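Putative uncharacterized protein (Chaetomium thermophilum, PDB 5F5T) is a PRP38-family splicing factor that is probably required for pre-mRNA splicing in the nucleus. Local coordinates at residues Glu70-Thr82 and Lys149-Thr161. Residues are numbered along the deposited sequence; the frame is centred on the assembly and turned at random.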
loop_
_atom_site.group_PDB
_atom_site.type_symbol
_atom_site.label_atom_id
_atom_site.label_comp_id
_atom_site.label_asym_id
_atom_site.label_seq_id
_atom_site.Cartn_x
_atom_site.Cartn_y
_atom_site.Cartn_z
ATOM N N GLU A 70 18.822 1.221 11.644
ATOM C CA GLU A 70 19.646 0.180 12.248
ATOM C C GLU A 70 19.284 -1.258 11.848
ATOM O O GLU A 70 20.167 -2.085 11.634
ATOM C CB GLU A 70 19.570 0.320 13.770
ATOM C CG GLU A 70 20.733 -0.268 14.535
ATOM C CD GLU A 70 20.691 0.127 15.997
ATOM O OE1 GLU A 70 21.408 -0.499 16.805
ATOM O OE2 GLU A 70 19.938 1.070 16.337
ATOM N N HIS A 71 17.992 -1.560 11.765
ATOM C CA HIS A 71 17.553 -2.952 11.794
ATOM C C HIS A 71 16.729 -3.468 10.617
ATOM O O HIS A 71 16.674 -4.678 10.399
ATOM C CB HIS A 71 16.742 -3.192 13.071
ATOM C CG HIS A 71 17.543 -3.077 14.328
ATOM N ND1 HIS A 71 18.580 -3.940 14.630
ATOM C CD2 HIS A 71 17.462 -2.213 15.362
ATOM C CE1 HIS A 71 19.102 -3.603 15.791
ATOM N NE2 HIS A 71 18.445 -2.559 16.263
ATOM N N VAL A 72 16.063 -2.601 9.866
ATOM C CA VAL A 72 15.229 -3.134 8.793
ATOM C C VAL A 72 15.974 -3.098 7.459
ATOM O O VAL A 72 16.530 -2.075 7.043
ATOM C CB VAL A 72 13.836 -2.437 8.715
ATOM C CG1 VAL A 72 13.632 -1.498 9.873
ATOM C CG2 VAL A 72 13.588 -1.771 7.384
ATOM N N ARG A 73 16.049 -4.272 6.849
ATOM C CA ARG A 73 16.749 -4.471 5.591
ATOM C C ARG A 73 15.799 -4.998 4.525
ATOM O O ARG A 73 16.217 -5.293 3.406
ATOM C CB ARG A 73 17.920 -5.435 5.780
ATOM C CG ARG A 73 19.003 -4.909 6.695
ATOM C CD ARG A 73 19.497 -3.550 6.223
ATOM N NE ARG A 73 20.558 -3.031 7.081
ATOM C CZ ARG A 73 20.415 -2.009 7.917
ATOM N NH1 ARG A 73 19.248 -1.387 8.017
ATOM N NH2 ARG A 73 21.440 -1.607 8.656
ATOM N N PHE A 74 14.528 -5.152 4.890
ATOM C CA PHE A 74 13.516 -5.604 3.943
ATOM C C PHE A 74 12.101 -5.355 4.444
ATOM O O PHE A 74 11.879 -5.111 5.629
ATOM C CB PHE A 74 13.694 -7.094 3.630
ATOM C CG PHE A 74 13.646 -7.983 4.839
ATOM C CD1 PHE A 74 12.434 -8.463 5.317
ATOM C CD2 PHE A 74 14.812 -8.347 5.495
ATOM C CE1 PHE A 74 12.385 -9.284 6.429
ATOM C CE2 PHE A 74 14.770 -9.167 6.607
ATOM C CZ PHE A 74 13.552 -9.635 7.075
ATOM N N VAL A 75 11.144 -5.437 3.527
ATOM C CA VAL A 75 9.733 -5.392 3.880
ATOM C C VAL A 75 9.161 -6.807 3.834
ATOM O O VAL A 75 9.476 -7.588 2.936
ATOM C CB VAL A 75 8.928 -4.454 2.946
ATOM C CG1 VAL A 75 9.455 -3.030 3.043
ATOM C CG2 VAL A 75 8.972 -4.944 1.514
ATOM N N GLY A 76 8.390 -7.159 4.856
ATOM C CA GLY A 76 7.759 -8.462 4.927
ATOM C C GLY A 76 6.877 -8.571 6.155
ATOM O O GLY A 76 6.938 -7.718 7.040
ATOM N N GLY A 77 6.066 -9.624 6.213
ATOM C CA GLY A 77 5.254 -9.909 7.383
ATOM C C GLY A 77 5.902 -10.956 8.269
ATOM O O GLY A 77 6.941 -10.704 8.884
ATOM N N VAL A 78 5.287 -12.134 8.333
ATOM C CA VAL A 78 5.847 -13.248 9.091
ATOM C C VAL A 78 6.341 -14.314 8.113
ATOM O O VAL A 78 5.669 -14.632 7.133
ATOM C CB VAL A 78 4.819 -13.856 10.083
ATOM C CG1 VAL A 78 4.371 -12.807 11.084
ATOM C CG2 VAL A 78 3.614 -14.410 9.348
ATOM N N THR A 79 7.528 -14.849 8.373
ATOM C CA THR A 79 8.188 -15.722 7.411
ATOM C C THR A 79 8.741 -16.979 8.076
ATOM O O THR A 79 9.050 -16.972 9.266
ATOM C CB THR A 79 9.333 -14.961 6.696
ATOM O OG1 THR A 79 8.848 -13.692 6.239
ATOM C CG2 THR A 79 9.879 -15.746 5.512
ATOM N N GLY A 80 8.848 -18.059 7.304
ATOM C CA GLY A 80 9.488 -19.278 7.757
ATOM C C GLY A 80 8.603 -20.147 8.625
ATOM O O GLY A 80 7.504 -19.747 9.009
ATOM N N VAL A 81 9.097 -21.337 8.948
ATOM C CA VAL A 81 8.368 -22.264 9.801
ATOM C C VAL A 81 8.198 -21.679 11.195
ATOM O O VAL A 81 7.161 -21.861 11.830
ATOM C CB VAL A 81 9.086 -23.623 9.906
ATOM C CG1 VAL A 81 8.179 -24.655 10.557
ATOM C CG2 VAL A 81 9.538 -24.091 8.532
ATOM N N THR A 82 9.222 -20.971 11.663
ATOM C CA THR A 82 9.199 -20.380 12.996
ATOM C C THR A 82 8.231 -19.205 13.088
ATOM O O THR A 82 7.953 -18.715 14.182
ATOM C CB THR A 82 10.592 -19.901 13.426
ATOM O OG1 THR A 82 11.116 -18.987 12.453
ATOM C CG2 THR A 82 11.529 -21.089 13.581
ATOM N N LYS A 149 15.112 0.866 -4.966
ATOM C CA LYS A 149 15.003 -0.572 -4.751
ATOM C C LYS A 149 14.766 -0.937 -3.289
ATOM O O LYS A 149 15.358 -0.351 -2.384
ATOM C CB LYS A 149 16.268 -1.268 -5.248
ATOM C CG LYS A 149 16.594 -0.993 -6.695
ATOM C CD LYS A 149 17.918 -1.613 -7.074
ATOM C CE LYS A 149 18.254 -1.321 -8.527
ATOM N NZ LYS A 149 19.574 -1.873 -8.897
ATOM N N LEU A 150 13.919 -1.938 -3.078
ATOM C CA LEU A 150 13.644 -2.483 -1.756
ATOM C C LEU A 150 13.761 -4.001 -1.796
ATOM O O LEU A 150 13.505 -4.624 -2.828
ATOM C CB LEU A 150 12.244 -2.095 -1.277
ATOM C CG LEU A 150 11.884 -0.624 -1.079
ATOM C CD1 LEU A 150 10.427 -0.515 -0.662
ATOM C CD2 LEU A 150 12.790 0.029 -0.050
ATOM N N ARG A 151 14.117 -4.599 -0.665
ATOM C CA ARG A 151 14.142 -6.049 -0.575
ATOM C C ARG A 151 12.835 -6.496 0.064
ATOM O O ARG A 151 12.329 -5.852 0.986
ATOM C CB ARG A 151 15.324 -6.556 0.252
ATOM C CG ARG A 151 16.684 -6.140 -0.273
ATOM C CD ARG A 151 17.058 -6.741 -1.613
ATOM N NE ARG A 151 16.879 -8.175 -1.764
ATOM C CZ ARG A 151 17.001 -8.784 -2.939
ATOM N NH1 ARG A 151 17.284 -8.063 -4.014
ATOM N NH2 ARG A 151 16.835 -10.095 -3.051
ATOM N N ARG A 152 12.286 -7.594 -0.432
ATOM C CA ARG A 152 11.092 -8.185 0.145
ATOM C C ARG A 152 11.416 -9.602 0.588
ATOM O O ARG A 152 12.110 -10.320 -0.119
ATOM C CB ARG A 152 9.958 -8.165 -0.879
ATOM C CG ARG A 152 8.742 -8.998 -0.531
ATOM C CD ARG A 152 7.722 -8.890 -1.651
ATOM N NE ARG A 152 8.321 -9.208 -2.946
ATOM C CZ ARG A 152 7.868 -8.761 -4.114
ATOM N NH1 ARG A 152 6.809 -7.965 -4.159
ATOM N NH2 ARG A 152 8.480 -9.106 -5.240
ATOM N N LYS A 153 10.918 -10.016 1.747
ATOM C CA LYS A 153 11.319 -11.309 2.288
ATOM C C LYS A 153 10.532 -12.447 1.660
ATOM O O LYS A 153 9.309 -12.498 1.761
ATOM C CB LYS A 153 11.152 -11.346 3.805
ATOM C CG LYS A 153 11.735 -12.598 4.446
ATOM C CD LYS A 153 13.250 -12.538 4.518
ATOM C CE LYS A 153 13.817 -13.861 5.008
ATOM N NZ LYS A 153 13.120 -14.329 6.236
ATOM N N GLY A 154 11.257 -13.348 1.006
ATOM C CA GLY A 154 10.679 -14.514 0.365
ATOM C C GLY A 154 10.862 -15.767 1.198
ATOM O O GLY A 154 11.219 -15.698 2.375
ATOM N N LYS A 155 10.597 -16.917 0.586
ATOM C CA LYS A 155 10.723 -18.197 1.275
ATOM C C LYS A 155 12.159 -18.492 1.701
ATOM O O LYS A 155 12.395 -18.955 2.818
ATOM C CB LYS A 155 10.187 -19.322 0.388
ATOM C CG LYS A 155 8.679 -19.254 0.189
ATOM C CD LYS A 155 7.952 -19.477 1.512
ATOM C CE LYS A 155 7.276 -18.212 2.030
ATOM N NZ LYS A 155 7.198 -18.244 3.522
ATOM N N ASN A 156 13.113 -18.233 0.812
ATOM C CA ASN A 156 14.523 -18.237 1.185
ATOM C C ASN A 156 15.168 -16.926 0.749
ATOM O O ASN A 156 15.020 -16.501 -0.397
ATOM C CB ASN A 156 15.260 -19.444 0.594
ATOM C CG ASN A 156 15.327 -19.415 -0.922
ATOM O OD1 ASN A 156 16.202 -18.770 -1.504
ATOM N ND2 ASN A 156 14.420 -20.137 -1.570
ATOM N N GLY A 157 15.886 -16.290 1.667
ATOM C CA GLY A 157 16.479 -14.991 1.409
ATOM C C GLY A 157 15.442 -13.931 1.091
ATOM O O GLY A 157 14.389 -13.864 1.727
ATOM N N THR A 158 15.725 -13.114 0.083
ATOM C CA THR A 158 14.829 -12.032 -0.300
ATOM C C THR A 158 14.774 -11.871 -1.813
ATOM O O THR A 158 15.665 -12.324 -2.529
ATOM C CB THR A 158 15.259 -10.681 0.320
ATOM O OG1 THR A 158 16.651 -10.454 0.068
ATOM C CG2 THR A 158 15.012 -10.661 1.822
ATOM N N SER A 159 13.718 -11.225 -2.293
ATOM C CA SER A 159 13.562 -10.935 -3.708
ATOM C C SER A 159 13.498 -9.427 -3.883
ATOM O O SER A 159 13.199 -8.700 -2.938
ATOM C CB SER A 159 12.298 -11.580 -4.272
ATOM O OG SER A 159 11.144 -10.896 -3.814
ATOM N N LEU A 160 13.766 -8.958 -5.095
ATOM C CA LEU A 160 13.760 -7.529 -5.373
ATOM C C LEU A 160 12.362 -6.985 -5.637
ATOM O O LEU A 160 11.568 -7.600 -6.345
ATOM C CB LEU A 160 14.659 -7.228 -6.575
ATOM C CG LEU A 160 14.742 -5.767 -7.013
ATOM C CD1 LEU A 160 15.275 -4.890 -5.885
ATOM C CD2 LEU A 160 15.602 -5.637 -8.256
ATOM N N THR A 161 12.079 -5.815 -5.076
ATOM C CA THR A 161 10.879 -5.067 -5.423
ATOM C C THR A 161 11.242 -3.587 -5.389
ATOM O O THR A 161 12.383 -3.243 -5.110
ATOM C CB THR A 161 9.700 -5.359 -4.471
ATOM O OG1 THR A 161 8.504 -4.786 -5.012
ATOM C CG2 THR A 161 9.954 -4.767 -3.095
#
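With CG of Phe74 between its own backbone N and carbonyl carbon (chi1 57°) and CG of Lys153 anti to its backbone N (chi1 -172°), the ring and the lysine chain meet across the contact. Lys153 CD lies over one ring face, 4.0 Å from the Phe74 centroid in a CH-pi contact, while Lys153 CB sits on the same side of the ring, 3.5 Å from Phe74 CD1. The same chain crosses Thr79, with Lys153 CG 3.6 Å from Thr79 OG1 and its NZ near Thr79 CG2. The backbones join as well: Val75 forms a single parallel beta bridge with Arg152, in which Val75 N donates to Arg151 O (2.8 Å) and Lys153 N to Val75 O (3.1 Å). The bridge ties the extended segment following helix 61-71 to one edge of the antiparallel hairpin 149-162, and the Val75 side chain also packs on Tyr118 of helix 117-130. Arg151 CB rests against Phe74 CB (3.8 Å), but its chain then bends away, and NE and NH2 grip Thr158 OG1 side-on, in the guanidinium plane. Replacing Arg151 by alanine would remove both donors and probably leave the Thr158 side chain freer to turn, although its hydroxyl also bonds to the backbone of another protein's chain. Thr158 CG2 in turn approaches Phe74 CB at 4.2 Å.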